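Local structure of lipoprotein (Colwellia psychrerythraea, 3O0Y) at residues R346-L360 against I419-L432. The protein is a putative lipoprotein of unknown function whose family belongs to the MA clan of peptidases, so a peptidase-like activity is possible but unproven. Numbering follows the deposited sequence.
Sequences RFLYEDSIAGREELL and INLRDMKANPKFGL. With SO4 (sulfate ion), chain E.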
# COMPACT_ATOMS: atom_id res chain seq x y z
N ARG A 346 1.66 15.96 -28.33
CA ARG A 346 0.32 16.06 -27.89
C ARG A 346 0.09 15.33 -26.56
O ARG A 346 -0.92 15.57 -25.96
CB ARG A 346 -0.65 15.50 -28.94
CG ARG A 346 -0.44 14.06 -29.23
CD ARG A 346 -1.34 13.59 -30.40
NE ARG A 346 -0.96 12.28 -30.89
CZ ARG A 346 -1.76 11.44 -31.56
NH1 ARG A 346 -3.04 11.76 -31.86
NH2 ARG A 346 -1.26 10.31 -31.94
N PHE A 347 0.98 14.43 -26.17
CA PHE A 347 0.84 13.61 -24.95
C PHE A 347 1.74 14.06 -23.81
O PHE A 347 1.84 13.36 -22.78
CB PHE A 347 0.98 12.12 -25.22
CG PHE A 347 -0.02 11.57 -26.19
CD1 PHE A 347 -1.39 11.78 -25.98
CD2 PHE A 347 0.36 10.88 -27.35
CE1 PHE A 347 -2.31 11.31 -26.87
CE2 PHE A 347 -0.56 10.39 -28.21
CZ PHE A 347 -1.90 10.64 -28.02
N LEU A 348 2.39 15.21 -23.95
CA LEU A 348 3.41 15.65 -22.94
C LEU A 348 3.06 17.02 -22.43
O LEU A 348 2.89 18.01 -23.22
CB LEU A 348 4.79 15.69 -23.57
CG LEU A 348 5.40 14.38 -23.98
CD1 LEU A 348 6.64 14.68 -24.87
CD2 LEU A 348 5.65 13.51 -22.74
N TYR A 349 2.95 17.15 -21.11
CA TYR A 349 2.91 18.44 -20.50
C TYR A 349 4.27 19.10 -20.57
O TYR A 349 5.32 18.41 -20.55
CB TYR A 349 2.47 18.32 -19.01
CG TYR A 349 1.10 17.76 -18.77
CD1 TYR A 349 -0.01 18.55 -18.96
CD2 TYR A 349 0.92 16.43 -18.44
CE1 TYR A 349 -1.28 18.04 -18.75
CE2 TYR A 349 -0.35 15.89 -18.19
CZ TYR A 349 -1.44 16.71 -18.38
OH TYR A 349 -2.70 16.21 -18.20
N GLU A 350 4.25 20.41 -20.63
CA GLU A 350 5.49 21.17 -20.70
C GLU A 350 6.27 20.98 -19.39
O GLU A 350 5.67 20.93 -18.30
CB GLU A 350 5.13 22.66 -20.94
CG GLU A 350 6.30 23.59 -20.93
CD GLU A 350 5.91 25.05 -21.19
OE1 GLU A 350 5.24 25.73 -20.32
OE2 GLU A 350 6.29 25.50 -22.31
N ASP A 351 7.61 20.92 -19.47
CA ASP A 351 8.38 20.83 -18.23
C ASP A 351 8.59 22.26 -17.65
O ASP A 351 9.59 22.94 -17.96
CB ASP A 351 9.68 20.13 -18.53
CG ASP A 351 10.60 20.04 -17.33
OD1 ASP A 351 10.21 20.25 -16.16
OD2 ASP A 351 11.80 19.82 -17.59
N SER A 352 7.57 22.75 -16.95
CA SER A 352 7.52 24.14 -16.49
C SER A 352 6.52 24.19 -15.37
O SER A 352 5.73 23.22 -15.17
CB SER A 352 7.04 25.05 -17.61
OG SER A 352 5.74 24.70 -18.05
N ILE A 353 6.50 25.28 -14.67
CA ILE A 353 5.42 25.55 -13.71
C ILE A 353 4.00 25.45 -14.35
O ILE A 353 3.09 24.84 -13.76
CB ILE A 353 5.58 26.91 -13.04
CG1 ILE A 353 6.83 26.82 -12.11
CG2 ILE A 353 4.37 27.25 -12.16
CD1 ILE A 353 7.31 28.22 -11.64
N ALA A 354 3.83 25.98 -15.56
CA ALA A 354 2.51 25.99 -16.19
C ALA A 354 2.13 24.56 -16.58
O ALA A 354 0.95 24.18 -16.54
CB ALA A 354 2.50 26.85 -17.42
N GLY A 355 3.09 23.76 -16.98
CA GLY A 355 2.77 22.39 -17.43
C GLY A 355 2.32 21.58 -16.21
O GLY A 355 1.42 20.74 -16.28
N ARG A 356 3.01 21.75 -15.09
CA ARG A 356 2.61 21.07 -13.88
C ARG A 356 1.24 21.57 -13.38
O ARG A 356 0.44 20.78 -12.88
CB ARG A 356 3.71 21.12 -12.84
CG ARG A 356 4.83 20.21 -13.18
CD ARG A 356 6.08 20.47 -12.29
NE ARG A 356 7.10 19.48 -12.65
CZ ARG A 356 7.95 19.58 -13.66
NH1 ARG A 356 8.82 18.60 -13.89
NH2 ARG A 356 7.99 20.67 -14.39
N GLU A 357 0.97 22.88 -13.50
CA GLU A 357 -0.36 23.37 -13.21
C GLU A 357 -1.45 22.78 -14.07
O GLU A 357 -2.60 22.53 -13.57
CB GLU A 357 -0.41 24.94 -13.33
CG GLU A 357 0.35 25.66 -12.21
CD GLU A 357 0.55 27.18 -12.44
OE1 GLU A 357 0.46 27.66 -13.61
OE2 GLU A 357 0.87 27.87 -11.39
N GLU A 358 -1.14 22.56 -15.33
CA GLU A 358 -2.08 21.95 -16.26
C GLU A 358 -2.37 20.52 -15.84
O GLU A 358 -3.52 20.09 -15.80
CB GLU A 358 -1.56 21.99 -17.70
CG GLU A 358 -2.69 21.55 -18.69
CD GLU A 358 -2.24 21.46 -20.15
OE1 GLU A 358 -1.10 21.78 -20.45
OE2 GLU A 358 -3.03 20.95 -20.96
N LEU A 359 -1.33 19.74 -15.52
CA LEU A 359 -1.52 18.41 -15.05
C LEU A 359 -2.42 18.37 -13.83
O LEU A 359 -3.37 17.59 -13.76
CB LEU A 359 -0.14 17.77 -14.80
CG LEU A 359 -0.06 16.31 -14.50
CD1 LEU A 359 1.48 15.80 -14.57
CD2 LEU A 359 -0.69 16.00 -13.13
N LEU A 360 -2.15 19.22 -12.85
CA LEU A 360 -2.94 19.23 -11.61
C LEU A 360 -4.39 19.65 -11.85
O LEU A 360 -5.29 19.07 -11.25
CB LEU A 360 -2.27 20.12 -10.56
CG LEU A 360 -0.98 19.53 -9.92
CD1 LEU A 360 -0.21 20.68 -9.20
CD2 LEU A 360 -1.26 18.40 -9.02
N ILE A 419 0.58 12.77 -6.39
CA ILE A 419 1.10 12.67 -7.76
C ILE A 419 2.57 13.08 -7.86
O ILE A 419 2.96 14.07 -7.26
CB ILE A 419 0.18 13.52 -8.72
CG1 ILE A 419 0.60 13.32 -10.16
CG2 ILE A 419 0.17 14.97 -8.32
CD1 ILE A 419 0.27 11.95 -10.74
N ASN A 420 3.39 12.31 -8.61
CA ASN A 420 4.81 12.63 -8.78
C ASN A 420 5.03 13.53 -9.98
O ASN A 420 4.76 13.10 -11.13
CB ASN A 420 5.59 11.36 -9.00
CG ASN A 420 7.04 11.54 -8.79
OD1 ASN A 420 7.62 12.53 -9.21
ND2 ASN A 420 7.67 10.58 -8.12
N LEU A 421 5.37 14.79 -9.75
CA LEU A 421 5.61 15.74 -10.83
C LEU A 421 7.08 15.87 -11.24
O LEU A 421 7.45 16.83 -11.96
CB LEU A 421 5.01 17.06 -10.45
CG LEU A 421 3.56 17.16 -9.97
CD1 LEU A 421 3.27 18.59 -9.56
CD2 LEU A 421 2.70 16.62 -11.12
N ARG A 422 7.92 14.92 -10.83
CA ARG A 422 9.36 15.07 -11.15
C ARG A 422 9.64 15.16 -12.65
O ARG A 422 10.40 16.05 -13.10
CB ARG A 422 10.17 13.92 -10.61
CG ARG A 422 11.71 14.03 -10.80
CD ARG A 422 12.48 12.77 -10.32
NE ARG A 422 12.59 11.75 -11.37
CZ ARG A 422 11.89 10.60 -11.44
NH1 ARG A 422 11.02 10.20 -10.50
NH2 ARG A 422 12.09 9.80 -12.48
N ASP A 423 9.04 14.24 -13.42
CA ASP A 423 9.39 14.09 -14.84
C ASP A 423 8.11 14.05 -15.69
O ASP A 423 7.29 13.12 -15.54
CB ASP A 423 10.08 12.75 -14.99
CG ASP A 423 10.57 12.50 -16.43
OD1 ASP A 423 10.39 13.41 -17.32
OD2 ASP A 423 11.10 11.37 -16.66
N MET A 424 7.96 15.02 -16.58
CA MET A 424 6.75 15.08 -17.40
C MET A 424 6.70 13.86 -18.35
O MET A 424 5.62 13.39 -18.72
CB MET A 424 6.56 16.45 -18.09
CG MET A 424 6.09 17.66 -17.15
SD MET A 424 4.64 17.40 -16.12
CE MET A 424 5.41 16.55 -14.65
N LYS A 425 7.86 13.33 -18.73
CA LYS A 425 7.88 12.18 -19.64
C LYS A 425 7.29 10.93 -18.97
O LYS A 425 6.79 10.03 -19.66
CB LYS A 425 9.29 11.88 -20.18
CG LYS A 425 10.13 13.11 -20.57
CD LYS A 425 9.59 13.86 -21.79
CE LYS A 425 10.70 14.53 -22.68
NZ LYS A 425 12.06 13.93 -22.49
N ALA A 426 7.30 10.91 -17.64
CA ALA A 426 6.73 9.85 -16.83
C ALA A 426 5.22 10.04 -16.56
O ALA A 426 4.61 9.26 -15.89
CB ALA A 426 7.52 9.77 -15.48
N ASN A 427 4.67 11.15 -17.05
CA ASN A 427 3.25 11.53 -16.90
C ASN A 427 2.58 11.78 -18.22
O ASN A 427 1.99 12.85 -18.42
CB ASN A 427 3.14 12.79 -16.05
CG ASN A 427 3.47 12.54 -14.55
OD1 ASN A 427 4.59 12.85 -14.07
ND2 ASN A 427 2.54 12.00 -13.85
N PRO A 428 2.70 10.84 -19.16
CA PRO A 428 2.05 11.07 -20.44
C PRO A 428 0.57 11.33 -20.22
O PRO A 428 -0.11 10.72 -19.39
CB PRO A 428 2.24 9.75 -21.18
CG PRO A 428 2.41 8.69 -20.13
CD PRO A 428 3.19 9.45 -19.02
N LYS A 429 0.02 12.23 -21.02
CA LYS A 429 -1.36 12.58 -20.81
C LYS A 429 -2.33 11.41 -20.85
O LYS A 429 -3.38 11.48 -20.17
CB LYS A 429 -1.83 13.63 -21.78
CG LYS A 429 -1.00 14.97 -21.64
CD LYS A 429 -1.67 16.07 -22.44
CE LYS A 429 -0.87 17.39 -22.38
NZ LYS A 429 -1.59 18.51 -23.06
N PHE A 430 -2.04 10.45 -21.70
CA PHE A 430 -2.95 9.27 -21.91
C PHE A 430 -2.98 8.29 -20.74
O PHE A 430 -3.74 7.36 -20.75
CB PHE A 430 -2.61 8.55 -23.20
CG PHE A 430 -1.18 8.08 -23.33
CD1 PHE A 430 -0.72 7.01 -22.61
CD2 PHE A 430 -0.31 8.69 -24.24
CE1 PHE A 430 0.54 6.53 -22.74
CE2 PHE A 430 1.01 8.23 -24.39
CZ PHE A 430 1.45 7.16 -23.68
N GLY A 431 -2.09 8.49 -19.75
CA GLY A 431 -2.10 7.63 -18.57
C GLY A 431 -2.69 8.22 -17.30
O GLY A 431 -2.87 7.51 -16.29
N LEU A 432 -3.03 9.50 -17.35
CA LEU A 432 -3.46 10.18 -16.14
C LEU A 432 -4.88 9.88 -15.68
O LEU A 432 -5.13 9.90 -14.48
CB LEU A 432 -3.22 11.66 -16.31
CG LEU A 432 -3.42 12.57 -15.11
CD1 LEU A 432 -2.49 12.17 -13.95
CD2 LEU A 432 -3.13 14.12 -15.53
S SO4 E . 8.91 27.65 -15.63
O1 SO4 E . 9.63 27.42 -16.91
O2 SO4 E . 9.49 28.86 -14.99
O3 SO4 E . 7.50 27.89 -15.86
O4 SO4 E . 9.08 26.51 -14.73
O HOH W 1 -2.29 17.79 -25.64
O HOH W 2 1.41 19.92 -23.35
O HOH W 3 3.49 14.70 -19.75
O HOH W 4 -4.20 14.00 -18.96
O HOH W 5 -4.26 18.63 -21.12
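Arg356, in the first turns of helix 353-373, reaches the backbone of the loop that joins strand 416-419 to helix 432-439. Ser352 is the N-cap of helix 353-373, its OG accepting from Gly355 N. Arg356 NE and NH1 both donate to Leu421 O, at 2.8 Å from NE, with this oxygen near the guanidinium plane. On another edge NH1 and NH2 grip Asp351 OD1 in a salt bridge. With an alanine in place of Arg356, Leu421 O would probably lose both these donors and Asp351 its charged mate. The backbone-to-backbone hydrogen bond across the contact runs from Lys429 N to Phe347 O and is nearly straight.

Among apolar groups, Leu359 CD1 touches both Asn427 CB and Leu421 CD2. The Met424 chain kinks twice (chi2 -52°, chi3 84°), which brings SD to 3.7 Å from Tyr349 CB and CE over one guanidinium face of Arg356.

The aromatic contacts are of two kinds. Phe430 turns its edge to the face of Phe347 in a T-shaped pair, planes at 79°. The extended Lys429 chain crosses one face of Tyr349 in a CH-pi contact, CE 3.9 Å from the ring centroid, with Leu359 CB over the opposite face. Tyr349 OH is hydrogen-bonded to Asp362 OD2.

The same lysine also carries a charge contact: beyond the ring, Lys429 NZ forms a long salt bridge with Glu358 OE2, 3.5 Å away.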